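Local coordinates for 3-oxoacyl-[acyl-carrier-protein] synthase, mitochondrial (Arabidopsis thaliana, PDB 2IX4), which catalyses the condensation steps of mitochondrial fatty acid synthesis, lengthening acyl chains by two carbons taken from malonyl-ACP, at residues K83-D97 against K152-Y166. Residues are numbered along the deposited sequence; the frame is centred on the assembly and turned at random.
Sequences KAVANFIGYAVCAAD and KILVNMASGHVSMKY. With 6NA (hexanoic acid), chain E.
Ile89 and Ala158 bring helices 87-97 and 157-166 together, CA to CA 4.7 Å, where their axes approach to 8.9 Å and cross at -44°. Ala92 CB meets Ala158 CB at 3.8 Å. Further along, Val93 CG2 and Ala96 CB both touch Val162 CG2. Ile89 CG2, set anti to the backbone N (CG1 has chi1 -62°), lies over one face of the His161 imidazole in a CH-pi contact, 3.8 Å from the ring centroid, while CD1 runs beside Met157 CB. In this thiolase-like fold both helices pack on the central sheet: Ala92 and Ala158 touch Thr206 of strand 200-207, and Val162 touches Val118 and Ile120 of strand 116-122. At the ring edge a water joins His161 NE2 (2.8 Å) to Ala84 O (2.7 Å). An alanine in place of His161 would probably leave this water without its ring partner and Ile89 CG2 without the face it covers. Phe88 presents its edge to two carbonyls, CZ 3.5 Å from Leu154 O and CE2 near Lys152 O. At the far end Tyr166 OH donates to the anti lone pair of Asp97 OD2 (2.7 Å), carboxylate and ring nearly coplanar; Asp97 OD1 pairs with Arg101.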
loop_
_atom_site.group_PDB
_atom_site.type_symbol
_atom_site.label_atom_id
_atom_site.label_comp_id
_atom_site.label_asym_id
_atom_site.label_seq_id
_atom_site.Cartn_x
_atom_site.Cartn_y
_atom_site.Cartn_z
ATOM N N LYS A 83 15.968 -12.429 11.122
ATOM C CA LYS A 83 14.715 -12.748 11.815
ATOM C C LYS A 83 13.541 -11.860 11.395
ATOM O O LYS A 83 12.379 -12.253 11.533
ATOM C CB LYS A 83 14.912 -12.681 13.334
ATOM C CG LYS A 83 15.722 -13.835 13.908
ATOM C CD LYS A 83 15.836 -13.737 15.422
ATOM C CE LYS A 83 16.585 -14.930 15.989
ATOM N NZ LYS A 83 16.681 -14.877 17.475
ATOM N N ALA A 84 13.850 -10.671 10.880
ATOM C CA ALA A 84 12.826 -9.702 10.481
ATOM C C ALA A 84 12.430 -9.824 9.009
ATOM O O ALA A 84 11.567 -9.084 8.531
ATOM C CB ALA A 84 13.295 -8.283 10.793
ATOM N N VAL A 85 13.055 -10.761 8.298
ATOM C CA VAL A 85 12.838 -10.913 6.861
ATOM C C VAL A 85 11.869 -12.059 6.538
ATOM O O VAL A 85 12.229 -13.239 6.613
ATOM C CB VAL A 85 14.180 -11.082 6.080
ATOM C CG1 VAL A 85 13.928 -11.248 4.584
ATOM C CG2 VAL A 85 15.096 -9.885 6.314
ATOM N N ALA A 86 10.637 -11.697 6.193
ATOM C CA ALA A 86 9.681 -12.650 5.638
ATOM C C ALA A 86 10.039 -12.913 4.176
ATOM O O ALA A 86 10.808 -12.155 3.572
ATOM C CB ALA A 86 8.262 -12.123 5.761
ATOM N N ASN A 87 9.478 -13.978 3.609
ATOM C CA ASN A 87 9.832 -14.405 2.258
ATOM C C ASN A 87 9.628 -13.344 1.179
ATOM O O ASN A 87 10.477 -13.190 0.301
ATOM C CB ASN A 87 9.130 -15.715 1.896
ATOM C CG ASN A 87 9.699 -16.907 2.649
ATOM O OD1 ASN A 87 10.099 -16.792 3.809
ATOM N ND2 ASN A 87 9.737 -18.057 1.993
ATOM N N PHE A 88 8.526 -12.597 1.262
ATOM C CA PHE A 88 8.268 -11.523 0.299
ATOM C C PHE A 88 9.353 -10.441 0.328
ATOM O O PHE A 88 9.700 -9.878 -0.711
ATOM C CB PHE A 88 6.853 -10.938 0.459
ATOM C CG PHE A 88 6.691 -9.989 1.621
ATOM C CD1 PHE A 88 6.707 -8.613 1.414
ATOM C CD2 PHE A 88 6.485 -10.466 2.913
ATOM C CE1 PHE A 88 6.540 -7.727 2.474
ATOM C CE2 PHE A 88 6.315 -9.586 3.984
ATOM C CZ PHE A 88 6.343 -8.216 3.764
ATOM N N ILE A 89 9.909 -10.185 1.509
ATOM C CA ILE A 89 11.003 -9.221 1.654
ATOM C C ILE A 89 12.290 -9.731 0.987
ATOM O O ILE A 89 12.974 -8.978 0.287
ATOM C CB ILE A 89 11.250 -8.837 3.138
ATOM C CG1 ILE A 89 10.010 -8.160 3.730
ATOM C CG2 ILE A 89 12.476 -7.919 3.270
ATOM C CD1 ILE A 89 9.994 -8.078 5.254
ATOM N N GLY A 90 12.604 -11.008 1.199
ATOM C CA GLY A 90 13.790 -11.632 0.605
ATOM C C GLY A 90 13.759 -11.686 -0.914
ATOM O O GLY A 90 14.789 -11.489 -1.569
ATOM N N TYR A 91 12.579 -11.957 -1.474
ATOM C CA TYR A 91 12.392 -11.972 -2.928
ATOM C C TYR A 91 12.691 -10.605 -3.538
ATOM O O TYR A 91 13.390 -10.508 -4.549
ATOM C CB TYR A 91 10.966 -12.396 -3.305
ATOM C CG TYR A 91 10.598 -13.834 -3.002
ATOM C CD1 TYR A 91 9.262 -14.227 -2.978
ATOM C CD2 TYR A 91 11.573 -14.800 -2.733
ATOM C CE1 TYR A 91 8.904 -15.534 -2.707
ATOM C CE2 TYR A 91 11.222 -16.117 -2.451
ATOM C CZ TYR A 91 9.883 -16.473 -2.440
ATOM O OH TYR A 91 9.513 -17.767 -2.164
ATOM N N ALA A 92 12.163 -9.559 -2.904
ATOM C CA ALA A 92 12.326 -8.186 -3.366
ATOM C C ALA A 92 13.779 -7.744 -3.293
ATOM O O ALA A 92 14.278 -7.115 -4.218
ATOM C CB ALA A 92 11.443 -7.246 -2.564
ATOM N N VAL A 93 14.451 -8.078 -2.195
ATOM C CA VAL A 93 15.859 -7.722 -2.024
ATOM C C VAL A 93 16.709 -8.432 -3.077
ATOM O O VAL A 93 17.578 -7.817 -3.693
ATOM C CB VAL A 93 16.364 -8.004 -0.582
ATOM C CG1 VAL A 93 17.877 -7.788 -0.473
ATOM C CG2 VAL A 93 15.635 -7.113 0.415
ATOM N N CYS A 94 16.434 -9.719 -3.287
ATOM C CA CYS A 94 17.105 -10.512 -4.323
ATOM C C CYS A 94 16.949 -9.874 -5.707
ATOM O O CYS A 94 17.934 -9.669 -6.421
ATOM C CB CYS A 94 16.557 -11.946 -4.331
ATOM S SG CYS A 94 17.280 -13.019 -5.586
ATOM N N ALA A 95 15.706 -9.555 -6.065
ATOM C CA ALA A 95 15.394 -8.928 -7.347
ATOM C C ALA A 95 15.975 -7.519 -7.468
ATOM O O ALA A 95 16.476 -7.140 -8.533
ATOM C CB ALA A 95 13.888 -8.908 -7.574
ATOM N N ALA A 96 15.911 -6.750 -6.379
ATOM C CA ALA A 96 16.440 -5.386 -6.365
ATOM C C ALA A 96 17.948 -5.378 -6.563
ATOM O O ALA A 96 18.475 -4.516 -7.263
ATOM C CB ALA A 96 16.067 -4.668 -5.080
ATOM N N ASP A 97 18.630 -6.348 -5.956
ATOM C CA ASP A 97 20.081 -6.474 -6.089
ATOM C C ASP A 97 20.502 -6.757 -7.529
ATOM O O ASP A 97 21.504 -6.213 -8.006
ATOM C CB ASP A 97 20.617 -7.573 -5.171
ATOM C CG ASP A 97 22.127 -7.519 -5.025
ATOM O OD1 ASP A 97 22.806 -8.425 -5.554
ATOM O OD2 ASP A 97 22.631 -6.559 -4.398
ATOM N N LYS A 152 7.833 -7.907 10.304
ATOM C CA LYS A 152 7.874 -8.863 9.188
ATOM C C LYS A 152 6.536 -9.119 8.477
ATOM O O LYS A 152 6.502 -9.811 7.461
ATOM C CB LYS A 152 8.578 -10.177 9.578
ATOM C CG LYS A 152 7.828 -11.103 10.515
ATOM C CD LYS A 152 8.599 -12.417 10.669
ATOM C CE LYS A 152 8.550 -12.955 12.097
ATOM N NZ LYS A 152 7.225 -13.535 12.499
ATOM N N ILE A 153 5.448 -8.550 8.991
ATOM C CA ILE A 153 4.134 -8.708 8.353
ATOM C C ILE A 153 3.642 -7.459 7.610
ATOM O O ILE A 153 2.648 -7.518 6.884
ATOM C CB ILE A 153 3.040 -9.217 9.345
ATOM C CG1 ILE A 153 2.738 -8.173 10.429
ATOM C CG2 ILE A 153 3.443 -10.565 9.942
ATOM C CD1 ILE A 153 1.371 -8.318 11.078
ATOM N N LEU A 154 4.342 -6.339 7.782
ATOM C CA LEU A 154 3.946 -5.074 7.153
ATOM C C LEU A 154 4.314 -5.010 5.666
ATOM O O LEU A 154 5.480 -5.177 5.294
ATOM C CB LEU A 154 4.535 -3.882 7.913
ATOM C CG LEU A 154 4.069 -3.666 9.358
ATOM C CD1 LEU A 154 4.983 -2.687 10.069
ATOM C CD2 LEU A 154 2.612 -3.205 9.422
ATOM N N VAL A 155 3.312 -4.740 4.831
ATOM C CA VAL A 155 3.444 -4.837 3.367
ATOM C C VAL A 155 4.355 -3.783 2.720
ATOM O O VAL A 155 4.641 -3.865 1.521
ATOM C CB VAL A 155 2.056 -4.855 2.644
ATOM C CG1 VAL A 155 1.277 -6.112 2.996
ATOM C CG2 VAL A 155 1.241 -3.625 2.982
ATOM N N ASN A 156 4.805 -2.806 3.508
ATOM C CA ASN A 156 5.713 -1.773 3.015
ATOM C C ASN A 156 7.186 -2.097 3.263
ATOM O O ASN A 156 8.071 -1.378 2.793
ATOM C CB ASN A 156 5.385 -0.418 3.646
ATOM C CG ASN A 156 5.631 -0.390 5.146
ATOM O OD1 ASN A 156 5.016 -1.140 5.901
ATOM N ND2 ASN A 156 6.525 0.493 5.586
ATOM N N MET A 157 7.439 -3.181 3.994
ATOM C CA MET A 157 8.776 -3.451 4.523
ATOM C C MET A 157 9.837 -3.850 3.494
ATOM O O MET A 157 11.035 -3.749 3.776
ATOM C CB MET A 157 8.718 -4.437 5.694
ATOM C CG MET A 157 8.140 -3.825 6.974
ATOM S SD MET A 157 8.971 -2.322 7.557
ATOM C CE MET A 157 10.561 -2.981 8.055
ATOM N N ALA A 158 9.408 -4.304 2.318
ATOM C CA ALA A 158 10.353 -4.608 1.239
ATOM C C ALA A 158 11.125 -3.352 0.820
ATOM O O ALA A 158 12.346 -3.396 0.654
ATOM C CB ALA A 158 9.643 -5.243 0.049
ATOM N N SER A 159 10.408 -2.236 0.674
ATOM C CA SER A 159 11.018 -0.925 0.426
ATOM C C SER A 159 11.984 -0.517 1.531
ATOM O O SER A 159 13.060 0.013 1.251
ATOM C CB SER A 159 9.947 0.158 0.279
ATOM O OG SER A 159 9.173 -0.048 -0.881
ATOM N N GLY A 160 11.586 -0.756 2.782
ATOM C CA GLY A 160 12.415 -0.451 3.943
ATOM C C GLY A 160 13.742 -1.188 3.924
ATOM O O GLY A 160 14.797 -0.583 4.128
ATOM N N HIS A 161 13.688 -2.494 3.664
ATOM C CA HIS A 161 14.892 -3.332 3.648
ATOM C C HIS A 161 15.816 -3.034 2.469
ATOM O O HIS A 161 17.037 -3.090 2.609
ATOM C CB HIS A 161 14.515 -4.810 3.672
ATOM C CG HIS A 161 14.035 -5.283 5.008
ATOM N ND1 HIS A 161 14.846 -5.964 5.889
ATOM C CD2 HIS A 161 12.832 -5.164 5.617
ATOM C CE1 HIS A 161 14.160 -6.252 6.980
ATOM N NE2 HIS A 161 12.936 -5.776 6.842
ATOM N N VAL A 162 15.231 -2.725 1.314
ATOM C CA VAL A 162 16.007 -2.339 0.130
ATOM C C VAL A 162 16.726 -1.003 0.360
ATOM O O VAL A 162 17.938 -0.908 0.157
ATOM C CB VAL A 162 15.134 -2.318 -1.164
ATOM C CG1 VAL A 162 15.912 -1.749 -2.354
ATOM C CG2 VAL A 162 14.635 -3.724 -1.492
ATOM N N SER A 163 15.985 0.010 0.811
ATOM C CA SER A 163 16.563 1.328 1.093
ATOM C C SER A 163 17.692 1.256 2.117
ATOM O O SER A 163 18.731 1.887 1.937
ATOM C CB SER A 163 15.486 2.306 1.565
ATOM O OG SER A 163 14.868 1.842 2.748
ATOM N N MET A 164 17.477 0.480 3.180
ATOM C CA MET A 164 18.491 0.254 4.218
ATOM C C MET A 164 19.767 -0.383 3.679
ATOM O O MET A 164 20.872 0.030 4.040
ATOM C CB MET A 164 17.935 -0.637 5.329
ATOM C CG MET A 164 17.118 0.077 6.391
ATOM S SD MET A 164 16.438 -1.084 7.605
ATOM C CE MET A 164 17.934 -1.751 8.331
ATOM N N LYS A 165 19.611 -1.397 2.828
ATOM C CA LYS A 165 20.754 -2.149 2.313
ATOM C C LYS A 165 21.705 -1.267 1.499
ATOM O O LYS A 165 22.925 -1.405 1.595
ATOM C CB LYS A 165 20.289 -3.355 1.483
ATOM C CG LYS A 165 21.424 -4.267 1.004
ATOM C CD LYS A 165 20.889 -5.516 0.312
ATOM C CE LYS A 165 21.999 -6.306 -0.382
ATOM N NZ LYS A 165 23.018 -6.837 0.578
ATOM N N TYR A 166 21.137 -0.348 0.722
ATOM C CA TYR A 166 21.920 0.456 -0.218
ATOM C C TYR A 166 22.076 1.921 0.202
ATOM O O TYR A 166 22.796 2.683 -0.445
ATOM C CB TYR A 166 21.323 0.340 -1.624
ATOM C CG TYR A 166 21.165 -1.090 -2.081
ATOM C CD1 TYR A 166 19.929 -1.730 -2.016
ATOM C CD2 TYR A 166 22.261 -1.816 -2.548
ATOM C CE1 TYR A 166 19.780 -3.050 -2.421
ATOM C CE2 TYR A 166 22.124 -3.137 -2.956
ATOM C CZ TYR A 166 20.883 -3.745 -2.887
ATOM O OH TYR A 166 20.746 -5.051 -3.285
HETATM C CA 6NA E . 3.942 1.176 13.335
HETATM C C 6NA E . 4.011 2.449 12.521
HETATM O O 6NA E . 4.983 2.713 11.829
HETATM C CB 6NA E . 3.709 -0.071 12.478
HETATM C CG 6NA E . 2.788 0.135 11.275
HETATM C CD 6NA E . 1.321 -0.096 11.606
HETATM C C6 6NA E . 0.442 0.399 10.478
HETATM O O HOH W 1 10.963 -6.489 8.622
#